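Local coordinates for protein 2-ON-2 hemoglobin (PDB 2XYK) that binds heme b and, as a group II 2-on-2 hemoglobin, probably binds oxygen and may act as an oxygen carrier, at residues V6-A11 against A108-I113; Y54-G59 against G72-R77; E92-F97 against R120-M125. All blocks are in the same frame, centred on the assembly; numbering follows the deposited sequence.

Contact 1: V6-A11 against A108-I113; sequences VTLYEA and AKLREI
Leu8 and Ala11, one helical turn apart, are the residues of V6-A11 that rest on Leu110 and Ile113, which are spaced in the same way along helix 108-125. Thr7 sets up this short face without touching it. Its OG1 accepts a hydrogen bond from the backbone N of Glu10 at 3.1 Å, and its own N gives a hydrogen bond to Glu10 OE1 at 3.0 Å, a capping box that starts helix 8-12. Leu8 follows. Its CD2 lies 3.7 Å from Ile113 CG2, the branch set anti to the backbone N of Ile113, and the two side chains cross obliquely; Leu8 CD2 also passes Leu110 CD2 at 4.2 Å, these two side chains running by one another in opposite senses. In globin terms this joins the abbreviated A helix of the 2-on-2 fold to the start of the H helix, at the surface and away from the heme. Ala11 then meets Leu110 closely: its CB is 3.5 Å from Leu110 CD1, and the same methyl carbon, Leu110 CD1, lies 3.3 Å from Ala11 O, while Leu110 CD2 flanks the alanine CB at 3.9 Å.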
loop_
_atom_site.group_PDB
_atom_site.type_symbol
_atom_site.label_atom_id
_atom_site.label_comp_id
_atom_site.label_asym_id
_atom_site.label_seq_id
_atom_site.Cartn_x
_atom_site.Cartn_y
_atom_site.Cartn_z
ATOM N N VAL A 6 -8.215 -0.642 -20.268
ATOM C CA VAL A 6 -8.535 0.178 -19.102
ATOM C C VAL A 6 -7.343 0.144 -18.116
ATOM O O VAL A 6 -6.530 -0.763 -18.172
ATOM C CB VAL A 6 -9.847 -0.324 -18.413
ATOM C CG1 VAL A 6 -11.034 -0.267 -19.380
ATOM C CG2 VAL A 6 -9.677 -1.727 -17.886
ATOM N N THR A 7 -7.241 1.119 -17.211
ATOM C CA THR A 7 -6.179 1.085 -16.163
ATOM C C THR A 7 -6.490 0.084 -15.061
ATOM O O THR A 7 -7.637 -0.353 -14.913
ATOM C CB THR A 7 -5.962 2.477 -15.509
ATOM O OG1 THR A 7 -7.219 2.973 -15.018
ATOM C CG2 THR A 7 -5.411 3.457 -16.540
ATOM N N LEU A 8 -5.478 -0.288 -14.279
ATOM C CA LEU A 8 -5.733 -1.061 -13.067
ATOM C C LEU A 8 -6.750 -0.346 -12.151
ATOM O O LEU A 8 -7.645 -0.997 -11.570
ATOM C CB LEU A 8 -4.437 -1.341 -12.298
ATOM C CG LEU A 8 -3.581 -2.508 -12.778
ATOM C CD1 LEU A 8 -2.144 -2.316 -12.322
ATOM C CD2 LEU A 8 -4.176 -3.840 -12.247
ATOM N N TYR A 9 -6.606 0.981 -12.019
ATOM C CA TYR A 9 -7.512 1.792 -11.185
ATOM C C TYR A 9 -8.946 1.566 -11.626
ATOM O O TYR A 9 -9.812 1.238 -10.803
ATOM C CB TYR A 9 -7.180 3.275 -11.327
ATOM C CG TYR A 9 -7.859 4.261 -10.374
ATOM C CD1 TYR A 9 -7.483 4.351 -9.017
ATOM C CD2 TYR A 9 -8.810 5.177 -10.855
ATOM C CE1 TYR A 9 -8.066 5.315 -8.166
ATOM C CE2 TYR A 9 -9.402 6.149 -10.007
ATOM C CZ TYR A 9 -9.033 6.215 -8.670
ATOM O OH TYR A 9 -9.597 7.179 -7.842
ATOM N N GLU A 10 -9.189 1.753 -12.925
ATOM C CA GLU A 10 -10.522 1.500 -13.494
ATOM C C GLU A 10 -10.962 0.065 -13.215
ATOM O O GLU A 10 -12.064 -0.188 -12.705
ATOM C CB GLU A 10 -10.512 1.773 -15.002
ATOM C CG GLU A 10 -10.666 3.234 -15.359
ATOM C CD GLU A 10 -10.412 3.514 -16.859
ATOM O OE1 GLU A 10 -9.740 2.700 -17.522
ATOM O OE2 GLU A 10 -10.873 4.548 -17.353
ATOM N N ALA A 11 -10.072 -0.867 -13.524
ATOM C CA ALA A 11 -10.350 -2.316 -13.421
ATOM C C ALA A 11 -10.812 -2.811 -12.024
ATOM O O ALA A 11 -11.644 -3.721 -11.924
ATOM C CB ALA A 11 -9.117 -3.119 -13.918
ATOM N N ALA A 108 -9.181 -11.997 -9.055
ATOM C CA ALA A 108 -7.899 -12.640 -8.760
ATOM C C ALA A 108 -6.773 -12.232 -9.689
ATOM O O ALA A 108 -5.631 -12.094 -9.241
ATOM C CB ALA A 108 -8.037 -14.176 -8.741
ATOM N N LYS A 109 -7.070 -12.053 -10.976
ATOM C CA LYS A 109 -6.026 -11.654 -11.935
ATOM C C LYS A 109 -5.490 -10.242 -11.666
ATOM O O LYS A 109 -4.301 -9.993 -11.811
ATOM C CB LYS A 109 -6.485 -11.770 -13.398
ATOM C CG LYS A 109 -5.356 -11.495 -14.408
ATOM C CD LYS A 109 -4.517 -12.767 -14.694
ATOM C CE LYS A 109 -3.270 -12.403 -15.518
ATOM N NZ LYS A 109 -2.366 -13.572 -15.728
ATOM N N LEU A 110 -6.370 -9.333 -11.266
ATOM C CA LEU A 110 -5.974 -7.981 -10.876
ATOM C C LEU A 110 -5.155 -7.996 -9.582
ATOM O O LEU A 110 -4.191 -7.259 -9.470
ATOM C CB LEU A 110 -7.206 -7.080 -10.764
ATOM C CG LEU A 110 -8.043 -6.940 -12.059
ATOM C CD1 LEU A 110 -9.208 -5.958 -11.833
ATOM C CD2 LEU A 110 -7.199 -6.502 -13.284
ATOM N N ARG A 111 -5.509 -8.856 -8.623
ATOM C CA ARG A 111 -4.684 -9.002 -7.408
ATOM C C ARG A 111 -3.273 -9.511 -7.716
ATOM O O ARG A 111 -2.303 -9.018 -7.148
ATOM C CB ARG A 111 -5.349 -9.902 -6.368
ATOM C CG ARG A 111 -6.610 -9.287 -5.719
ATOM C CD ARG A 111 -7.033 -10.061 -4.492
ATOM N NE ARG A 111 -7.076 -11.525 -4.704
ATOM C CZ ARG A 111 -8.157 -12.188 -5.127
ATOM N NH1 ARG A 111 -9.267 -11.525 -5.427
ATOM N NH2 ARG A 111 -8.129 -13.504 -5.285
ATOM N N GLU A 112 -3.161 -10.493 -8.611
ATOM C CA GLU A 112 -1.854 -10.996 -9.039
ATOM C C GLU A 112 -1.014 -9.949 -9.775
ATOM O O GLU A 112 0.207 -9.815 -9.521
ATOM C CB GLU A 112 -1.996 -12.262 -9.903
ATOM C CG GLU A 112 -0.678 -12.695 -10.545
ATOM O OE1 GLU A 112 -1.824 -13.782 -12.412
ATOM O OE2 GLU A 112 0.162 -14.034 -12.803
ATOM N N ILE A 113 -1.657 -9.194 -10.676
ATOM C CA ILE A 113 -0.969 -8.078 -11.334
ATOM C C ILE A 113 -0.412 -7.042 -10.318
ATOM O O ILE A 113 0.699 -6.577 -10.464
ATOM C CB ILE A 113 -1.848 -7.397 -12.413
ATOM C CG1 ILE A 113 -1.903 -8.277 -13.678
ATOM C CG2 ILE A 113 -1.272 -6.029 -12.783
ATOM C CD1 ILE A 113 -3.221 -8.178 -14.472
#

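Contact 2: Y54-G59 against G72-R77; sequences YDYLTG and GHPMLR. With HEM (protoporphyrin IX containing Fe), chain C.
Tyr56 and Leu76 approach from opposite directions and meet at the heme rim, Tyr56 alongside it and Leu76 against the proximal face, and with the porphyrin substituents they form the tight part of this contact. The backbone of helix 47-60 itself brings Tyr56 CB to 3.3 Å from the methyl CMD, which lies obliquely to the tyrosine ring. With CG anti to the backbone N (chi1 177°), the ring then extends away from the helix along the rim, which sets Tyr56 CE2 3.7 Å from the vinyl carbon CAC and carries the hydroxyl end to Leu76. Leu76 closes in from the other segment, its CD1 lying 3.8 Å from Tyr56 OH and also 3.8 Å from heme CAC, while its CD2 is 3.9 Å from heme CMD. Tyr56 thus borders CMD and CAC at the rim, and Leu76 covers them from the proximal side. This is the E and F helix region of a truncated globin: helix 47-60 flanks the water-bearing distal side of the iron, and helix 76-80 carries His80, the axial ligand, whose ND1 is hydrogen-bonded to Leu76 O. The other end of the contact is looser. Pro74 lies across the tyrosine at about a right angle, bringing its CB and CG near Tyr56 CE1; Pro74 CB stands 4.1 Å from Tyr56 CE1, at the ring edge and near its plane. There the loop between helices 66-71 and 76-80 is largely at the surface, with His73 and Met75 exposed beside the partly exposed proline.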
loop_
_atom_site.group_PDB
_atom_site.type_symbol
_atom_site.label_atom_id
_atom_site.label_comp_id
_atom_site.label_asym_id
_atom_site.label_seq_id
_atom_site.Cartn_x
_atom_site.Cartn_y
_atom_site.Cartn_z
ATOM N N TYR A 54 -3.145 6.139 0.538
ATOM C CA TYR A 54 -4.302 6.222 -0.335
ATOM C C TYR A 54 -3.979 7.084 -1.569
ATOM O O TYR A 54 -4.272 6.669 -2.691
ATOM C CB TYR A 54 -5.501 6.757 0.478
ATOM C CG TYR A 54 -6.588 7.398 -0.316
ATOM C CD1 TYR A 54 -7.558 6.628 -0.999
ATOM C CD2 TYR A 54 -6.679 8.787 -0.373
ATOM C CE1 TYR A 54 -8.566 7.258 -1.752
ATOM C CE2 TYR A 54 -7.668 9.415 -1.099
ATOM C CZ TYR A 54 -8.612 8.658 -1.783
ATOM O OH TYR A 54 -9.577 9.331 -2.482
ATOM N N ASP A 55 -3.363 8.261 -1.365
ATOM C CA ASP A 55 -2.948 9.130 -2.483
ATOM C C ASP A 55 -1.883 8.450 -3.346
ATOM O O ASP A 55 -1.929 8.543 -4.571
ATOM C CB ASP A 55 -2.350 10.462 -1.990
ATOM C CG ASP A 55 -3.399 11.448 -1.472
ATOM O OD1 ASP A 55 -4.633 11.204 -1.636
ATOM O OD2 ASP A 55 -2.968 12.454 -0.850
ATOM N N TYR A 56 -0.910 7.799 -2.691
ATOM C CA TYR A 56 0.138 7.080 -3.412
ATOM C C TYR A 56 -0.486 5.980 -4.273
ATOM O O TYR A 56 -0.132 5.831 -5.430
ATOM C CB TYR A 56 1.197 6.459 -2.487
ATOM C CG TYR A 56 2.223 5.650 -3.280
ATOM C CD1 TYR A 56 3.302 6.286 -3.870
ATOM C CD2 TYR A 56 2.053 4.274 -3.520
ATOM C CE1 TYR A 56 4.230 5.584 -4.658
ATOM C CE2 TYR A 56 2.991 3.542 -4.317
ATOM C CZ TYR A 56 4.075 4.229 -4.857
ATOM O OH TYR A 56 5.020 3.601 -5.627
ATOM N N LEU A 57 -1.404 5.205 -3.708
ATOM C CA LEU A 57 -1.983 4.083 -4.455
ATOM C C LEU A 57 -2.919 4.544 -5.592
ATOM O O LEU A 57 -2.966 3.935 -6.657
ATOM C CB LEU A 57 -2.695 3.107 -3.512
ATOM C CG LEU A 57 -1.804 2.132 -2.738
ATOM C CD1 LEU A 57 -2.706 1.322 -1.795
ATOM C CD2 LEU A 57 -1.010 1.190 -3.650
ATOM N N THR A 58 -3.645 5.629 -5.348
ATOM C CA THR A 58 -4.490 6.236 -6.339
ATOM C C THR A 58 -3.675 6.512 -7.625
ATOM O O THR A 58 -4.079 6.067 -8.696
ATOM C CB THR A 58 -5.155 7.518 -5.740
ATOM O OG1 THR A 58 -6.022 7.128 -4.660
ATOM C CG2 THR A 58 -5.979 8.283 -6.764
ATOM N N GLY A 59 -2.550 7.230 -7.511
ATOM C CA GLY A 59 -1.662 7.521 -8.658
ATOM C C GLY A 59 -0.984 6.265 -9.218
ATOM O O GLY A 59 -1.047 6.008 -10.431
ATOM N N GLY A 72 5.541 15.534 -4.408
ATOM C CA GLY A 72 6.626 15.480 -5.401
ATOM C C GLY A 72 7.113 14.047 -5.585
ATOM O O GLY A 72 6.357 13.125 -5.379
ATOM N N HIS A 73 8.379 13.864 -5.973
ATOM C CA HIS A 73 8.909 12.521 -6.280
ATOM C C HIS A 73 8.816 11.528 -5.122
ATOM O O HIS A 73 9.260 11.856 -4.013
ATOM C CB HIS A 73 10.344 12.640 -6.789
ATOM C CG HIS A 73 10.415 13.013 -8.234
ATOM N ND1 HIS A 73 9.966 12.172 -9.239
ATOM C CD2 HIS A 73 10.838 14.152 -8.844
ATOM C CE1 HIS A 73 10.125 12.774 -10.407
ATOM N NE2 HIS A 73 10.652 13.975 -10.196
ATOM N N PRO A 74 8.193 10.333 -5.348
ATOM C CA PRO A 74 8.050 9.397 -4.226
ATOM C C PRO A 74 9.335 9.107 -3.456
ATOM O O PRO A 74 9.322 9.217 -2.234
ATOM C CB PRO A 74 7.463 8.135 -4.877
ATOM C CG PRO A 74 6.646 8.706 -6.043
ATOM C CD PRO A 74 7.542 9.814 -6.564
ATOM N N MET A 75 10.425 8.749 -4.145
ATOM C CA MET A 75 11.692 8.439 -3.479
ATOM C C MET A 75 11.488 7.500 -2.266
ATOM O O MET A 75 12.018 7.761 -1.151
ATOM C CB MET A 75 12.390 9.731 -3.039
ATOM C CG MET A 75 12.743 10.741 -4.164
ATOM S SD MET A 75 13.747 10.017 -5.476
ATOM C CE MET A 75 15.172 9.424 -4.551
ATOM N N LEU A 76 10.724 6.419 -2.458
ATOM C CA LEU A 76 10.298 5.614 -1.297
ATOM C C LEU A 76 11.411 5.010 -0.437
ATOM O O LEU A 76 11.314 5.038 0.782
ATOM C CB LEU A 76 9.279 4.552 -1.652
ATOM C CG LEU A 76 7.936 5.006 -2.227
ATOM C CD1 LEU A 76 7.066 3.766 -2.425
ATOM C CD2 LEU A 76 7.269 6.027 -1.313
ATOM N N ARG A 77 12.456 4.468 -1.050
ATOM C CA ARG A 77 13.527 3.885 -0.245
ATOM C C ARG A 77 14.141 4.920 0.737
ATOM O O ARG A 77 14.380 4.621 1.908
ATOM C CB ARG A 77 14.604 3.239 -1.132
ATOM C CG ARG A 77 15.746 2.645 -0.318
ATOM C CD ARG A 77 16.491 1.537 -1.015
ATOM N NE ARG A 77 17.638 1.168 -0.197
ATOM C CZ ARG A 77 17.577 0.400 0.891
ATOM N NH1 ARG A 77 16.425 -0.119 1.280
ATOM N NH2 ARG A 77 18.682 0.140 1.591
HETATM C CHA HEM C . 5.331 5.570 4.600
HETATM C CHB HEM C . 6.534 1.261 6.655
HETATM C CHC HEM C . 6.572 -0.707 2.184
HETATM C CHD HEM C . 4.294 3.194 0.457
HETATM C C1A HEM C . 5.720 4.601 5.519
HETATM C C2A HEM C . 6.054 4.829 6.914
HETATM C C3A HEM C . 6.390 3.663 7.477
HETATM C C4A HEM C . 6.271 2.624 6.467
HETATM C CMA HEM C . 6.836 3.377 8.948
HETATM C CAA HEM C . 6.009 6.231 7.574
HETATM C CBA HEM C . 4.524 6.552 7.872
HETATM C CGA HEM C . 4.177 8.040 7.912
HETATM O O1A HEM C . 4.974 8.938 7.509
HETATM O O2A HEM C . 3.045 8.354 8.353
HETATM C C1B HEM C . 6.692 0.339 5.631
HETATM C C2B HEM C . 7.142 -1.047 5.720
HETATM C C3B HEM C . 7.142 -1.566 4.470
HETATM C C4B HEM C . 6.693 -0.534 3.556
HETATM C CMB HEM C . 7.534 -1.806 6.999
HETATM C CAB HEM C . 7.539 -2.991 4.001
HETATM C CBB HEM C . 8.824 -3.355 3.952
HETATM C C1C HEM C . 5.926 0.144 1.331
HETATM C C2C HEM C . 5.589 -0.134 -0.040
HETATM C C3C HEM C . 4.944 0.932 -0.535
HETATM C C4C HEM C . 4.868 1.927 0.526
HETATM C CMC HEM C . 5.957 -1.473 -0.725
HETATM C CAC HEM C . 4.394 1.096 -1.981
HETATM C CBC HEM C . 3.544 0.179 -2.498
HETATM C C1D HEM C . 4.425 4.242 1.349
HETATM C C2D HEM C . 4.085 5.637 1.105
HETATM C C3D HEM C . 4.413 6.371 2.394
HETATM C C4D HEM C . 4.919 5.365 3.295
HETATM C CMD HEM C . 3.500 6.237 -0.197
HETATM C CAD HEM C . 4.249 7.884 2.682
HETATM C CBD HEM C . 5.596 8.482 2.258
HETATM C CGD HEM C . 5.704 9.940 2.643
HETATM O O1D HEM C . 6.022 10.254 3.822
HETATM O O2D HEM C . 5.457 10.776 1.751
HETATM N NA HEM C . 5.859 3.247 5.279
HETATM N NB HEM C . 6.413 0.600 4.297
HETATM N NC HEM C . 5.486 1.405 1.648
HETATM N ND HEM C . 4.898 4.134 2.644
HETATM FE FE HEM C . 5.680 2.365 3.437
HETATM O O HOH W 1 3.847 1.883 3.821
#

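Contact 3: E92-F97 against R120-M125; sequences EWLLCF and RLAFHM. With HEM (protoporphyrin IX containing Fe), chain C.
The antiparallel pairing of the G and H helices, one half of the two-over-two globin sandwich, brings Trp93 and Leu94 against Ala122 and Phe123 beside the heme. Here the axes of the short segments run at 156° to each other and come no nearer than 10.6 Å, a spacing bridged by side chains alone. Leu94 carries most of the packing: its CD2 sits 3.7 Å from Ala122 CB, and its other branch, CD1, comes to 3.9 Å from Phe123 CE1, the two side chains crossing at about a right angle, out toward the surface. Trp93 meets Ala122 more lightly and turns instead to the cofactor. A chi1 of -170° carries the indole away from its own backbone N and over the distal, water-bearing side of the porphyrin, where one of its faces covers heme C4B. That pose points Trp93 NE1 at water 1, which accepts its hydrogen at 2.8 Å and is itself bound to the heme iron at 1.9 Å. The arrangement fits group II truncated hemoglobins, in which a G-helix tryptophan hydrogen-bonds the ligand on the iron. Phe25 packs edge-to-face with the same indole. From across the heme, helix 108-125 supplies Met125, so the meso carbon CHC is held between Trp93 CE2 at 3.4 Å and Met125 CG at 3.7 Å.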
loop_
_atom_site.group_PDB
_atom_site.type_symbol
_atom_site.label_atom_id
_atom_site.label_comp_id
_atom_site.label_asym_id
_atom_site.label_seq_id
_atom_site.Cartn_x
_atom_site.Cartn_y
_atom_site.Cartn_z
ATOM N N GLU A 92 5.310 -8.406 7.947
ATOM C CA GLU A 92 4.058 -8.010 8.611
ATOM C C GLU A 92 3.288 -6.940 7.844
ATOM O O GLU A 92 2.050 -6.926 7.880
ATOM C CB GLU A 92 4.325 -7.563 10.050
ATOM C CG GLU A 92 4.750 -8.727 10.960
ATOM C CD GLU A 92 5.094 -8.269 12.383
ATOM O OE1 GLU A 92 4.808 -7.112 12.739
ATOM O OE2 GLU A 92 5.631 -9.080 13.136
ATOM N N TRP A 93 4.016 -6.058 7.148
ATOM C CA TRP A 93 3.438 -5.109 6.182
ATOM C C TRP A 93 2.802 -5.924 5.029
ATOM O O TRP A 93 1.655 -5.736 4.641
ATOM C CB TRP A 93 4.583 -4.186 5.646
ATOM C CG TRP A 93 4.131 -2.990 4.809
ATOM C CD1 TRP A 93 4.033 -1.673 5.220
ATOM C CD2 TRP A 93 3.694 -3.011 3.433
ATOM N NE1 TRP A 93 3.582 -0.881 4.168
ATOM C CE2 TRP A 93 3.383 -1.678 3.067
ATOM C CE3 TRP A 93 3.552 -4.030 2.470
ATOM C CZ2 TRP A 93 2.928 -1.344 1.787
ATOM C CZ3 TRP A 93 3.086 -3.699 1.195
ATOM C CH2 TRP A 93 2.796 -2.369 0.863
ATOM N N LEU A 94 3.557 -6.869 4.501
ATOM C CA LEU A 94 3.079 -7.730 3.409
ATOM C C LEU A 94 1.890 -8.594 3.837
ATOM O O LEU A 94 0.961 -8.818 3.058
ATOM C CB LEU A 94 4.231 -8.599 2.883
ATOM C CG LEU A 94 5.296 -7.847 2.067
ATOM C CD1 LEU A 94 6.555 -8.720 1.946
ATOM C CD2 LEU A 94 4.707 -7.456 0.646
ATOM N N LEU A 95 1.915 -9.072 5.081
ATOM C CA LEU A 95 0.761 -9.788 5.630
ATOM C C LEU A 95 -0.519 -8.966 5.516
ATOM O O LEU A 95 -1.540 -9.468 5.015
ATOM C CB LEU A 95 1.007 -10.183 7.093
ATOM C CG LEU A 95 -0.187 -10.721 7.888
ATOM C CD1 LEU A 95 -0.507 -12.167 7.448
ATOM C CD2 LEU A 95 0.105 -10.665 9.346
ATOM N N CYS A 96 -0.474 -7.723 5.991
ATOM C CA CYS A 96 -1.660 -6.846 6.039
ATOM C C CYS A 96 -2.081 -6.395 4.638
ATOM O O CYS A 96 -3.271 -6.355 4.320
ATOM C CB CYS A 96 -1.433 -5.636 6.979
ATOM S SG CYS A 96 -0.952 -6.071 8.718
ATOM N N PHE A 97 -1.113 -6.068 3.788
ATOM C CA PHE A 97 -1.441 -5.644 2.413
ATOM C C PHE A 97 -2.088 -6.783 1.619
ATOM O O PHE A 97 -3.022 -6.536 0.880
ATOM C CB PHE A 97 -0.230 -5.084 1.650
ATOM C CG PHE A 97 -0.609 -4.363 0.371
ATOM C CD1 PHE A 97 -1.045 -3.031 0.409
ATOM C CD2 PHE A 97 -0.573 -5.024 -0.862
ATOM C CE1 PHE A 97 -1.426 -2.369 -0.776
ATOM C CE2 PHE A 97 -0.940 -4.365 -2.044
ATOM C CZ PHE A 97 -1.369 -3.046 -2.002
ATOM N N ARG A 120 7.871 -6.913 -4.449
ATOM C CA ARG A 120 9.221 -6.456 -4.826
ATOM C C ARG A 120 9.610 -5.124 -4.149
ATOM O O ARG A 120 10.710 -4.997 -3.622
ATOM C CB ARG A 120 9.358 -6.300 -6.345
ATOM C CG ARG A 120 9.493 -7.623 -7.120
ATOM C CD ARG A 120 9.446 -7.371 -8.646
ATOM N NE ARG A 120 10.492 -6.416 -9.033
ATOM C CZ ARG A 120 10.915 -6.180 -10.276
ATOM N NH1 ARG A 120 10.387 -6.834 -11.316
ATOM N NH2 ARG A 120 11.874 -5.274 -10.475
ATOM N N LEU A 121 8.706 -4.139 -4.164
ATOM C CA LEU A 121 8.977 -2.828 -3.526
ATOM C C LEU A 121 9.223 -2.989 -2.023
ATOM O O LEU A 121 10.125 -2.353 -1.461
ATOM C CB LEU A 121 7.825 -1.838 -3.764
ATOM C CG LEU A 121 7.742 -1.094 -5.091
ATOM C CD1 LEU A 121 6.515 -0.171 -5.099
ATOM C CD2 LEU A 121 9.031 -0.300 -5.386
ATOM N N ALA A 122 8.427 -3.849 -1.381
ATOM C CA ALA A 122 8.524 -4.040 0.076
ATOM C C ALA A 122 9.884 -4.592 0.467
ATOM O O ALA A 122 10.467 -4.152 1.456
ATOM C CB ALA A 122 7.415 -4.959 0.594
ATOM N N PHE A 123 10.384 -5.558 -0.308
ATOM C CA PHE A 123 11.720 -6.128 -0.037
ATOM C C PHE A 123 12.803 -5.070 -0.247
ATOM O O PHE A 123 13.775 -4.996 0.507
ATOM C CB PHE A 123 11.985 -7.374 -0.877
ATOM C CG PHE A 123 11.535 -8.657 -0.206
ATOM C CD1 PHE A 123 10.199 -9.036 -0.222
ATOM C CD2 PHE A 123 12.458 -9.484 0.411
ATOM C CE1 PHE A 123 9.783 -10.225 0.396
ATOM C CE2 PHE A 123 12.070 -10.662 1.011
ATOM C CZ PHE A 123 10.716 -11.034 1.013
ATOM N N HIS A 124 12.586 -4.225 -1.244
ATOM C CA HIS A 124 13.449 -3.093 -1.496
ATOM C C HIS A 124 13.411 -1.974 -0.422
ATOM O O HIS A 124 14.358 -1.173 -0.335
ATOM C CB HIS A 124 13.155 -2.541 -2.890
ATOM C CG HIS A 124 14.282 -1.731 -3.462
ATOM N ND1 HIS A 124 15.521 -2.271 -3.724
ATOM C CD2 HIS A 124 14.360 -0.419 -3.802
ATOM C CE1 HIS A 124 16.328 -1.321 -4.184
ATOM N NE2 HIS A 124 15.645 -0.186 -4.244
ATOM N N MET A 125 12.336 -1.889 0.382
ATOM C CA MET A 125 12.263 -0.847 1.446
ATOM C C MET A 125 13.000 -1.297 2.683
ATOM O O MET A 125 13.356 -0.483 3.517
ATOM C CB MET A 125 10.816 -0.502 1.867
ATOM C CG MET A 125 9.933 0.051 0.762
ATOM S SD MET A 125 10.642 1.526 -0.023
ATOM C CE MET A 125 11.603 0.809 -1.382
HETATM C CHA HEM C . 5.331 5.570 4.600
HETATM C CHB HEM C . 6.534 1.261 6.655
HETATM C CHC HEM C . 6.572 -0.707 2.184
HETATM C CHD HEM C . 4.294 3.194 0.457
HETATM C C1A HEM C . 5.720 4.601 5.519
HETATM C C2A HEM C . 6.054 4.829 6.914
HETATM C C3A HEM C . 6.390 3.663 7.477
HETATM C C4A HEM C . 6.271 2.624 6.467
HETATM C CMA HEM C . 6.836 3.377 8.948
HETATM C CAA HEM C . 6.009 6.231 7.574
HETATM C CBA HEM C . 4.524 6.552 7.872
HETATM C CGA HEM C . 4.177 8.040 7.912
HETATM O O1A HEM C . 4.974 8.938 7.509
HETATM O O2A HEM C . 3.045 8.354 8.353
HETATM C C1B HEM C . 6.692 0.339 5.631
HETATM C C2B HEM C . 7.142 -1.047 5.720
HETATM C C3B HEM C . 7.142 -1.566 4.470
HETATM C C4B HEM C . 6.693 -0.534 3.556
HETATM C CMB HEM C . 7.534 -1.806 6.999
HETATM C CAB HEM C . 7.539 -2.991 4.001
HETATM C CBB HEM C . 8.824 -3.355 3.952
HETATM C C1C HEM C . 5.926 0.144 1.331
HETATM C C2C HEM C . 5.589 -0.134 -0.040
HETATM C C3C HEM C . 4.944 0.932 -0.535
HETATM C C4C HEM C . 4.868 1.927 0.526
HETATM C CMC HEM C . 5.957 -1.473 -0.725
HETATM C CAC HEM C . 4.394 1.096 -1.981
HETATM C CBC HEM C . 3.544 0.179 -2.498
HETATM C C1D HEM C . 4.425 4.242 1.349
HETATM C C2D HEM C . 4.085 5.637 1.105
HETATM C C3D HEM C . 4.413 6.371 2.394
HETATM C C4D HEM C . 4.919 5.365 3.295
HETATM C CMD HEM C . 3.500 6.237 -0.197
HETATM C CAD HEM C . 4.249 7.884 2.682
HETATM C CBD HEM C . 5.596 8.482 2.258
HETATM C CGD HEM C . 5.704 9.940 2.643
HETATM O O1D HEM C . 6.022 10.254 3.822
HETATM O O2D HEM C . 5.457 10.776 1.751
HETATM N NA HEM C . 5.859 3.247 5.279
HETATM N NB HEM C . 6.413 0.600 4.297
HETATM N NC HEM C . 5.486 1.405 1.648
HETATM N ND HEM C . 4.898 4.134 2.644
HETATM FE FE HEM C . 5.680 2.365 3.437
HETATM O O HOH W 1 3.847 1.883 3.821
#

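From the N terminus, the chain begins contact 1 almost at once and completes it only at helix 108-125, so V6-A11 with A108-I113 closes a loop around most of the fold. Within that span contact 2 opens and shuts, closing a short excursion from helix 47-60 through helix 66-71 to helix 76-80. Contact 3 comes later, after contact 2 is complete; it starts before 108-113 and ends beyond it, and so crosses contact 1, both using helix 108-125. Tyr9 packs on Thr58 between contacts 1 and 2. Contacts 2 and 3 share the heme and touch through Leu57 with Phe97 and a probable hydrogen bond from Arg77 to His124 O.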